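Succinyl-CoA:3-ketoacid coenzyme A transferase subunit B (Helicobacter pylori, PDB 3RRL) catalyses, as one subunit of a CoA-transferase, the transfer of coenzyme A from succinyl-CoA to a 3-oxo acid, giving a 3-oxoacyl-CoA and succinate. Local coordinates at residues L171-E185 and Q194-L207. Residues are numbered along the deposited sequence; the frame is centred on the assembly and turned at random.
Sequences LAVFEFSNNAMKLVE and QVKEKTEAEFEVRL
Leu183 lies alongside Phe203, both side chains pointing the same way, with its CB 3.7 Å from Phe203 CD1. With CG anti to the backbone N (chi1 168°), the leucine is laid along the ring, and CD2 packs against both Phe203 CE1 and Val195 CG1. Leu207, the C-terminal residue, closes over it, CD2 lying 4.0 Å from Leu183 CG. A branched aliphatic leucine suits this buried place, offering separate methyls to different partners. Leu171 crosses Lys198 at about a right angle, its CD1 3.6 Å from Lys198 CD, so leucine packs on the aliphatic part of the lysine.

Phe174 presents its edge to the face of Phe203 in a T-shaped stack, the planes at 82° and the centroids 5.7 Å apart. The extended chain of Met181, a selenomethionine, lays CE on one face of Phe174, opposite Leu183 CD1, and brings SE 4.2 Å from Ala201 CB.

The backbones pair in parallel: Glu204 N donates a hydrogen bond to Met181 O, and Leu183 N one to Glu204 O, both 2.9 Å. On the sheet face bearing Lys182 and Glu204, Lys182 NZ forms a salt bridge to Glu204 OE1 (3.0 Å). That oxygen also lies over the Arg206 guanidinium, where no N-H points at it and the attraction is electrostatic only.

Strand 180-186, helix 192-198 and strand 204-205 thus make a beta-alpha-beta unit at the sheet margin, apolar beneath the helix and charged on the other face, where the carboxylate probably offsets two nearby positive charges.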
ATOM      1  N   LEU B 171     -15.128 -29.696  25.644  1.00 36.70           N
ATOM      2  CA  LEU B 171     -15.091 -31.159  25.628  1.00 40.49           C
ATOM      3  C   LEU B 171     -13.757 -31.679  25.115  1.00 39.60           C
ATOM      4  O   LEU B 171     -13.107 -32.492  25.773  1.00 37.21           O
ATOM      5  CB  LEU B 171     -16.243 -31.754  24.810  1.00 38.93           C
ATOM      6  CG  LEU B 171     -17.655 -31.408  25.276  1.00 40.80           C
ATOM      7  CD1 LEU B 171     -18.690 -32.202  24.482  1.00 42.87           C
ATOM      8  CD2 LEU B 171     -17.801 -31.669  26.765  1.00 39.88           C
ATOM      9  N   ALA B 172     -13.375 -31.237  23.927  1.00 36.89           N
ATOM     10  CA  ALA B 172     -12.220 -31.790  23.251  1.00 33.41           C
ATOM     11  C   ALA B 172     -11.411 -30.858  22.362  1.00 34.76           C
ATOM     12  O   ALA B 172     -11.809 -29.747  22.062  1.00 33.60           O
ATOM     13  CB  ALA B 172     -12.660 -32.973  22.447  1.00 32.85           C
ATOM     14  N   VAL B 173     -10.250 -31.353  21.966  1.00 31.11           N
ATOM     15  CA  VAL B 173      -9.392 -30.682  21.023  1.00 29.61           C
ATOM     16  C   VAL B 173      -9.359 -31.510  19.739  1.00 31.74           C
ATOM     17  O   VAL B 173      -9.124 -32.701  19.768  1.00 29.17           O
ATOM     18  CB  VAL B 173      -7.978 -30.513  21.557  1.00 26.70           C
ATOM     19  CG1 VAL B 173      -7.132 -29.785  20.562  1.00 23.34           C
ATOM     20  CG2 VAL B 173      -8.000 -29.799  22.864  1.00 27.65           C
ATOM     21  N   PHE B 174      -9.601 -30.853  18.616  1.00 30.50           N
ATOM     22  CA  PHE B 174      -9.612 -31.494  17.324  1.00 30.17           C
ATOM     23  C   PHE B 174      -8.623 -30.814  16.403  1.00 32.82           C
ATOM     24  O   PHE B 174      -8.367 -29.633  16.533  1.00 29.63           O
ATOM     25  CB  PHE B 174     -10.978 -31.368  16.664  1.00 33.97           C
ATOM     26  CG  PHE B 174     -12.095 -32.002  17.419  1.00 37.46           C
ATOM     27  CD1 PHE B 174     -12.499 -33.285  17.127  1.00 37.31           C
ATOM     28  CD2 PHE B 174     -12.768 -31.302  18.393  1.00 38.23           C
ATOM     29  CE1 PHE B 174     -13.530 -33.857  17.805  1.00 36.28           C
ATOM     30  CE2 PHE B 174     -13.804 -31.877  19.073  1.00 37.83           C
ATOM     31  CZ  PHE B 174     -14.186 -33.153  18.777  1.00 37.12           C
ATOM     32  N   GLU B 175      -8.069 -31.578  15.474  1.00 34.48           N
ATOM     33  CA  GLU B 175      -7.204 -31.031  14.438  1.00 34.26           C
ATOM     34  C   GLU B 175      -7.758 -31.353  13.055  1.00 35.98           C
ATOM     35  O   GLU B 175      -8.543 -32.283  12.889  1.00 41.99           O
ATOM     36  CB  GLU B 175      -5.774 -31.545  14.596  1.00 33.87           C
ATOM     37  CG  GLU B 175      -5.059 -30.921  15.784  1.00 42.54           C
ATOM     38  CD  GLU B 175      -3.674 -31.494  16.026  1.00 51.93           C
ATOM     39  OE1 GLU B 175      -3.265 -32.422  15.290  1.00 54.74           O
ATOM     40  OE2 GLU B 175      -2.996 -31.012  16.964  1.00 53.13           O
ATOM     41  N   PHE B 176      -7.357 -30.567  12.068  1.00 35.78           N
ATOM     42  CA  PHE B 176      -7.850 -30.733  10.710  1.00 37.53           C
ATOM     43  C   PHE B 176      -6.714 -30.948   9.723  1.00 39.53           C
ATOM     44  O   PHE B 176      -5.774 -30.160   9.680  1.00 40.35           O
ATOM     45  CB  PHE B 176      -8.682 -29.512  10.302  1.00 32.88           C
ATOM     46  CG  PHE B 176      -9.966 -29.389  11.058  1.00 36.98           C
ATOM     47  CD1 PHE B 176     -10.024 -28.670  12.244  1.00 39.20           C
ATOM     48  CD2 PHE B 176     -11.113 -30.007  10.599  1.00 34.54           C
ATOM     49  CE1 PHE B 176     -11.206 -28.561  12.951  1.00 32.57           C
ATOM     50  CE2 PHE B 176     -12.291 -29.901  11.302  1.00 34.86           C
ATOM     51  CZ  PHE B 176     -12.336 -29.176  12.480  1.00 32.23           C
ATOM     52  N   SER B 177      -6.798 -32.037   8.961  1.00 58.39           N
ATOM     53  CA  SER B 177      -5.920 -32.286   7.817  1.00 66.19           C
ATOM     54  C   SER B 177      -6.685 -33.100   6.785  1.00 71.94           C
ATOM     55  O   SER B 177      -7.438 -34.007   7.145  1.00 75.26           O
ATOM     56  CB  SER B 177      -4.681 -33.076   8.239  1.00 67.28           C
ATOM     57  OG  SER B 177      -4.007 -32.446   9.312  1.00 68.96           O
ATOM     58  N   ASN B 178      -6.477 -32.799   5.507  1.00 73.95           N
ATOM     59  CA  ASN B 178      -7.109 -33.557   4.432  1.00 78.89           C
ATOM     60  C   ASN B 178      -8.636 -33.494   4.468  1.00 80.38           C
ATOM     61  O   ASN B 178      -9.307 -34.519   4.324  1.00 79.50           O
ATOM     62  CB  ASN B 178      -6.652 -35.017   4.485  1.00 80.64           C
ATOM     63  CG  ASN B 178      -5.147 -35.150   4.648  1.00 82.33           C
ATOM     64  OD1 ASN B 178      -4.656 -35.654   5.661  1.00 81.79           O
ATOM     65  ND2 ASN B 178      -4.407 -34.696   3.643  1.00 83.38           N
ATOM     66  N   ASN B 179      -9.172 -32.294   4.680  1.00 82.05           N
ATOM     67  CA  ASN B 179     -10.615 -32.097   4.794  1.00 82.41           C
ATOM     68  C   ASN B 179     -11.208 -33.086   5.794  1.00 81.97           C
ATOM     69  O   ASN B 179     -12.367 -33.495   5.679  1.00 84.82           O
ATOM     70  CB  ASN B 179     -11.284 -32.252   3.426  1.00 83.31           C
ATOM     71  N   ALA B 180     -10.395 -33.443   6.786  1.00 77.02           N
ATOM     72  CA  ALA B 180     -10.713 -34.514   7.723  1.00 69.62           C
ATOM     73  C   ALA B 180     -10.365 -34.112   9.151  1.00 57.96           C
ATOM     74  O   ALA B 180      -9.344 -33.472   9.397  1.00 56.63           O
ATOM     75  CB  ALA B 180      -9.972 -35.783   7.333  1.00 70.09           C
HETATM   76  N   MSE B 181     -11.213 -34.508  10.092  1.00 50.44           N
HETATM   77  CA  MSE B 181     -11.114 -34.036  11.467  1.00 43.72           C
HETATM   78  C   MSE B 181     -10.656 -35.129  12.429  1.00 43.21           C
HETATM   79  O   MSE B 181     -11.227 -36.219  12.461  1.00 44.32           O
HETATM   80  CB  MSE B 181     -12.469 -33.498  11.920  1.00 38.22           C
HETATM   81  CG  MSE B 181     -12.444 -32.798  13.257  1.00 35.85           C
HETATM   82 SE   MSE B 181     -14.211 -32.111  13.666  0.77 50.00          SE
HETATM   83  CE  MSE B 181     -13.767 -30.838  15.057  1.00195.45           C
ATOM     84  N   LYS B 182      -9.635 -34.829  13.224  1.00 41.88           N
ATOM     85  CA  LYS B 182      -9.128 -35.785  14.208  1.00 42.77           C
ATOM     86  C   LYS B 182      -9.334 -35.292  15.634  1.00 43.24           C
ATOM     87  O   LYS B 182      -9.042 -34.136  15.945  1.00 43.36           O
ATOM     88  CB  LYS B 182      -7.635 -36.051  13.979  1.00 42.94           C
ATOM     89  CG  LYS B 182      -7.275 -36.579  12.599  1.00 45.72           C
ATOM     90  CD  LYS B 182      -5.780 -36.419  12.350  1.00 51.48           C
ATOM     91  CE  LYS B 182      -5.348 -36.948  10.978  1.00 56.77           C
ATOM     92  NZ  LYS B 182      -5.233 -38.441  10.901  1.00 59.00           N
ATOM     93  N   LEU B 183      -9.784 -36.187  16.510  1.00 35.58           N
ATOM     94  CA  LEU B 183      -9.916 -35.862  17.917  1.00 31.33           C
ATOM     95  C   LEU B 183      -8.577 -36.217  18.521  1.00 34.03           C
ATOM     96  O   LEU B 183      -8.240 -37.390  18.624  1.00 37.29           O
ATOM     97  CB  LEU B 183     -10.970 -36.774  18.541  1.00 29.24           C
ATOM     98  CG  LEU B 183     -11.042 -36.758  20.067  1.00 32.58           C
ATOM     99  CD1 LEU B 183     -11.373 -35.348  20.556  1.00 30.27           C
ATOM    100  CD2 LEU B 183     -12.063 -37.761  20.591  1.00 33.40           C
ATOM    101  N   VAL B 184      -7.785 -35.212  18.874  1.00 32.04           N
ATOM    102  CA  VAL B 184      -6.475 -35.486  19.446  1.00 31.16           C
ATOM    103  C   VAL B 184      -6.370 -35.317  20.958  1.00 32.23           C
ATOM    104  O   VAL B 184      -5.344 -35.649  21.542  1.00 38.60           O
ATOM    105  CB  VAL B 184      -5.382 -34.663  18.746  1.00 29.51           C
ATOM    106  CG1 VAL B 184      -5.379 -34.976  17.265  1.00 30.44           C
ATOM    107  CG2 VAL B 184      -5.605 -33.166  18.971  1.00 27.18           C
ATOM    108  N   GLU B 185      -7.411 -34.788  21.591  1.00 29.90           N
ATOM    109  CA  GLU B 185      -7.369 -34.587  23.036  1.00 33.75           C
ATOM    110  C   GLU B 185      -8.760 -34.546  23.679  1.00 36.04           C
ATOM    111  O   GLU B 185      -9.694 -33.966  23.124  1.00 38.23           O
ATOM    112  CB  GLU B 185      -6.587 -33.307  23.348  1.00 40.16           C
ATOM    113  CG  GLU B 185      -6.115 -33.160  24.784  1.00 44.99           C
ATOM    114  CD  GLU B 185      -5.353 -31.852  25.020  1.00 48.11           C
ATOM    115  OE1 GLU B 185      -4.613 -31.407  24.112  1.00 48.20           O
ATOM    116  OE2 GLU B 185      -5.498 -31.267  26.113  1.00 49.26           O
ATOM    117  N   GLN B 194     -18.749 -39.191  25.686  1.00 41.00           N
ATOM    118  CA  GLN B 194     -19.405 -37.891  25.805  1.00 47.26           C
ATOM    119  C   GLN B 194     -19.172 -37.059  24.542  1.00 45.41           C
ATOM    120  O   GLN B 194     -20.064 -36.351  24.076  1.00 48.07           O
ATOM    121  CB  GLN B 194     -18.900 -37.133  27.039  1.00 54.46           C
ATOM    122  CG  GLN B 194     -19.760 -37.331  28.276  1.00 63.16           C
ATOM    123  CD  GLN B 194     -18.951 -37.350  29.565  1.00 68.66           C
ATOM    124  OE1 GLN B 194     -17.812 -36.877  29.607  1.00 70.18           O
ATOM    125  NE2 GLN B 194     -19.536 -37.909  30.625  1.00 68.78           N
ATOM    126  N   VAL B 195     -17.969 -37.157  23.990  1.00 42.24           N
ATOM    127  CA  VAL B 195     -17.624 -36.416  22.782  1.00 43.95           C
ATOM    128  C   VAL B 195     -18.347 -36.978  21.559  1.00 45.85           C
ATOM    129  O   VAL B 195     -18.934 -36.228  20.783  1.00 49.03           O
ATOM    130  CB  VAL B 195     -16.101 -36.409  22.537  1.00 42.16           C
ATOM    131  CG1 VAL B 195     -15.773 -35.659  21.263  1.00 44.77           C
ATOM    132  CG2 VAL B 195     -15.386 -35.779  23.713  1.00 39.00           C
ATOM    133  N   LYS B 196     -18.311 -38.295  21.391  1.00 44.46           N
ATOM    134  CA  LYS B 196     -19.021 -38.923  20.285  1.00 46.63           C
ATOM    135  C   LYS B 196     -20.486 -38.532  20.331  1.00 50.14           C
ATOM    136  O   LYS B 196     -21.084 -38.170  19.315  1.00 50.82           O
ATOM    137  CB  LYS B 196     -18.914 -40.443  20.364  1.00 47.30           C
ATOM    138  CG  LYS B 196     -17.527 -41.005  20.166  1.00 48.47           C
ATOM    139  CD  LYS B 196     -17.576 -42.520  20.286  1.00 56.21           C
ATOM    140  CE  LYS B 196     -16.232 -43.167  20.008  1.00 60.99           C
ATOM    141  NZ  LYS B 196     -16.282 -44.621  20.331  1.00 63.67           N
ATOM    142  N   GLU B 197     -21.055 -38.616  21.527  1.00 52.64           N
ATOM    143  CA  GLU B 197     -22.459 -38.319  21.749  1.00 58.32           C
ATOM    144  C   GLU B 197     -22.798 -36.877  21.388  1.00 57.29           C
ATOM    145  O   GLU B 197     -23.845 -36.599  20.803  1.00 54.78           O
ATOM    146  CB  GLU B 197     -22.798 -38.583  23.214  1.00 68.80           C
ATOM    147  CG  GLU B 197     -24.227 -38.270  23.605  1.00 80.12           C
ATOM    148  CD  GLU B 197     -24.484 -38.533  25.079  1.00 88.26           C
ATOM    149  OE1 GLU B 197     -23.585 -38.235  25.897  1.00 90.36           O
ATOM    150  OE2 GLU B 197     -25.575 -39.046  25.415  1.00 90.39           O
ATOM    151  N   LYS B 198     -21.907 -35.955  21.736  1.00 56.80           N
ATOM    152  CA  LYS B 198     -22.185 -34.536  21.542  1.00 59.96           C
ATOM    153  C   LYS B 198     -21.665 -33.965  20.222  1.00 54.96           C
ATOM    154  O   LYS B 198     -21.718 -32.759  20.004  1.00 54.59           O
ATOM    155  CB  LYS B 198     -21.695 -33.710  22.733  1.00 64.63           C
ATOM    156  CG  LYS B 198     -22.494 -33.952  24.004  1.00 70.32           C
ATOM    157  CD  LYS B 198     -22.219 -32.874  25.037  1.00 76.68           C
ATOM    158  CE  LYS B 198     -23.067 -33.074  26.282  1.00 82.01           C
ATOM    159  NZ  LYS B 198     -22.945 -31.915  27.214  1.00 85.93           N
ATOM    160  N   THR B 199     -21.148 -34.828  19.355  1.00 52.60           N
ATOM    161  CA  THR B 199     -20.583 -34.379  18.088  1.00 48.15           C
ATOM    162  C   THR B 199     -21.305 -34.987  16.891  1.00 47.66           C
ATOM    163  O   THR B 199     -21.412 -36.205  16.779  1.00 46.77           O
ATOM    164  CB  THR B 199     -19.098 -34.731  18.002  1.00 45.96           C
ATOM    165  OG1 THR B 199     -18.412 -34.153  19.116  1.00 44.47           O
ATOM    166  CG2 THR B 199     -18.497 -34.198  16.710  1.00 45.63           C
ATOM    167  N   GLU B 200     -21.814 -34.131  16.011  1.00 47.41           N
ATOM    168  CA  GLU B 200     -22.435 -34.585  14.770  1.00 48.10           C
ATOM    169  C   GLU B 200     -21.389 -34.893  13.700  1.00 47.34           C
ATOM    170  O   GLU B 200     -21.505 -35.875  12.968  1.00 48.38           O
ATOM    171  CB  GLU B 200     -23.421 -33.544  14.246  1.00 52.25           C
ATOM    172  CG  GLU B 200     -24.521 -33.187  15.228  1.00 59.41           C
ATOM    173  CD  GLU B 200     -25.463 -32.128  14.681  1.00 67.55           C
ATOM    174  OE1 GLU B 200     -26.365 -31.692  15.430  1.00 72.14           O
ATOM    175  OE2 GLU B 200     -25.302 -31.730  13.506  1.00 68.21           O
ATOM    176  N   ALA B 201     -20.367 -34.045  13.614  1.00 42.95           N
ATOM    177  CA  ALA B 201     -19.312 -34.216  12.624  1.00 39.89           C
ATOM    178  C   ALA B 201     -18.697 -35.605  12.746  1.00 42.35           C
ATOM    179  O   ALA B 201     -18.612 -36.155  13.842  1.00 45.04           O
ATOM    180  CB  ALA B 201     -18.240 -33.147  12.808  1.00 37.32           C
ATOM    181  N   GLU B 202     -18.289 -36.175  11.617  1.00 43.23           N
ATOM    182  CA  GLU B 202     -17.557 -37.435  11.616  1.00 47.16           C
ATOM    183  C   GLU B 202     -16.078 -37.159  11.822  1.00 44.73           C
ATOM    184  O   GLU B 202     -15.511 -36.271  11.177  1.00 43.87           O
ATOM    185  CB  GLU B 202     -17.752 -38.172  10.291  1.00 54.97           C
ATOM    186  CG  GLU B 202     -19.192 -38.538   9.986  1.00 62.56           C
ATOM    187  CD  GLU B 202     -19.390 -38.974   8.542  1.00 69.37           C
ATOM    188  OE1 GLU B 202     -18.631 -38.504   7.660  1.00 67.14           O
ATOM    189  OE2 GLU B 202     -20.305 -39.790   8.294  1.00 74.27           O
ATOM    190  N   PHE B 203     -15.446 -37.924  12.705  1.00 41.39           N
ATOM    191  CA  PHE B 203     -14.033 -37.705  12.994  1.00 39.98           C
ATOM    192  C   PHE B 203     -13.294 -39.008  13.273  1.00 42.79           C
ATOM    193  O   PHE B 203     -13.910 -40.018  13.612  1.00 44.65           O
ATOM    194  CB  PHE B 203     -13.870 -36.742  14.181  1.00 31.63           C
ATOM    195  CG  PHE B 203     -14.498 -37.235  15.459  1.00 32.34           C
ATOM    196  CD1 PHE B 203     -13.742 -37.918  16.404  1.00 32.01           C
ATOM    197  CD2 PHE B 203     -15.839 -37.014  15.720  1.00 34.80           C
ATOM    198  CE1 PHE B 203     -14.311 -38.372  17.585  1.00 31.11           C
ATOM    199  CE2 PHE B 203     -16.413 -37.463  16.900  1.00 37.13           C
ATOM    200  CZ  PHE B 203     -15.644 -38.146  17.835  1.00 34.13           C
ATOM    201  N   GLU B 204     -11.973 -38.968  13.127  1.00 40.86           N
ATOM    202  CA  GLU B 204     -11.122 -40.103  13.453  1.00 43.27           C
ATOM    203  C   GLU B 204     -10.608 -39.927  14.872  1.00 38.91           C
ATOM    204  O   GLU B 204     -10.269 -38.814  15.276  1.00 34.69           O
ATOM    205  CB  GLU B 204      -9.929 -40.170  12.502  1.00 50.25           C
ATOM    206  CG  GLU B 204     -10.286 -40.297  11.034  1.00 59.84           C
ATOM    207  CD  GLU B 204      -9.096 -40.019  10.122  1.00 68.52           C
ATOM    208  OE1 GLU B 204      -8.019 -39.649  10.643  1.00 71.27           O
ATOM    209  OE2 GLU B 204      -9.235 -40.166   8.886  1.00 70.74           O
ATOM    210  N   VAL B 205     -10.526 -41.023  15.621  1.00 35.90           N
ATOM    211  CA  VAL B 205     -10.044 -40.944  16.990  1.00 32.51           C
ATOM    212  C   VAL B 205      -8.540 -41.186  17.018  1.00 35.74           C
ATOM    213  O   VAL B 205      -8.047 -42.301  16.819  1.00 38.89           O
ATOM    214  CB  VAL B 205     -10.756 -41.976  17.880  1.00 34.52           C
ATOM    215  CG1 VAL B 205     -10.119 -42.015  19.266  1.00 33.94           C
ATOM    216  CG2 VAL B 205     -12.243 -41.658  17.960  1.00 32.41           C
ATOM    217  N   ARG B 206      -7.832 -40.088  17.228  1.00 33.45           N
ATOM    218  CA  ARG B 206      -6.382 -40.016  17.345  1.00 32.58           C
ATOM    219  C   ARG B 206      -5.810 -39.816  18.749  1.00 37.12           C
ATOM    220  O   ARG B 206      -4.714 -39.281  18.883  1.00 41.85           O
ATOM    221  CB  ARG B 206      -5.789 -39.060  16.315  1.00 38.40           C
ATOM    222  CG  ARG B 206      -6.007 -39.551  14.881  1.00 41.22           C
ATOM    223  CD  ARG B 206      -5.411 -40.948  14.678  1.00 41.49           C
ATOM    224  NE  ARG B 206      -5.578 -41.428  13.308  1.00 43.10           N
ATOM    225  CZ  ARG B 206      -6.617 -42.142  12.881  1.00 44.75           C
ATOM    226  NH1 ARG B 206      -6.677 -42.532  11.615  1.00 46.49           N
ATOM    227  NH2 ARG B 206      -7.597 -42.469  13.714  1.00 42.07           N
ATOM    228  N   LEU B 207      -6.611 -40.043  19.785  1.00 38.82           N
ATOM    229  CA  LEU B 207      -6.085 -39.977  21.151  1.00 38.69           C
ATOM    230  C   LEU B 207      -4.831 -40.822  21.304  1.00 41.71           C
ATOM    231  O   LEU B 207      -3.947 -40.483  22.089  1.00 47.77           O
ATOM    232  CB  LEU B 207      -7.135 -40.409  22.174  1.00 33.09           C
ATOM    233  CG  LEU B 207      -8.403 -39.558  22.127  1.00 34.78           C
ATOM    234  CD1 LEU B 207      -9.463 -40.114  23.057  1.00 28.39           C
ATOM    235  CD2 LEU B 207      -8.093 -38.096  22.454  1.00 25.42           C
TER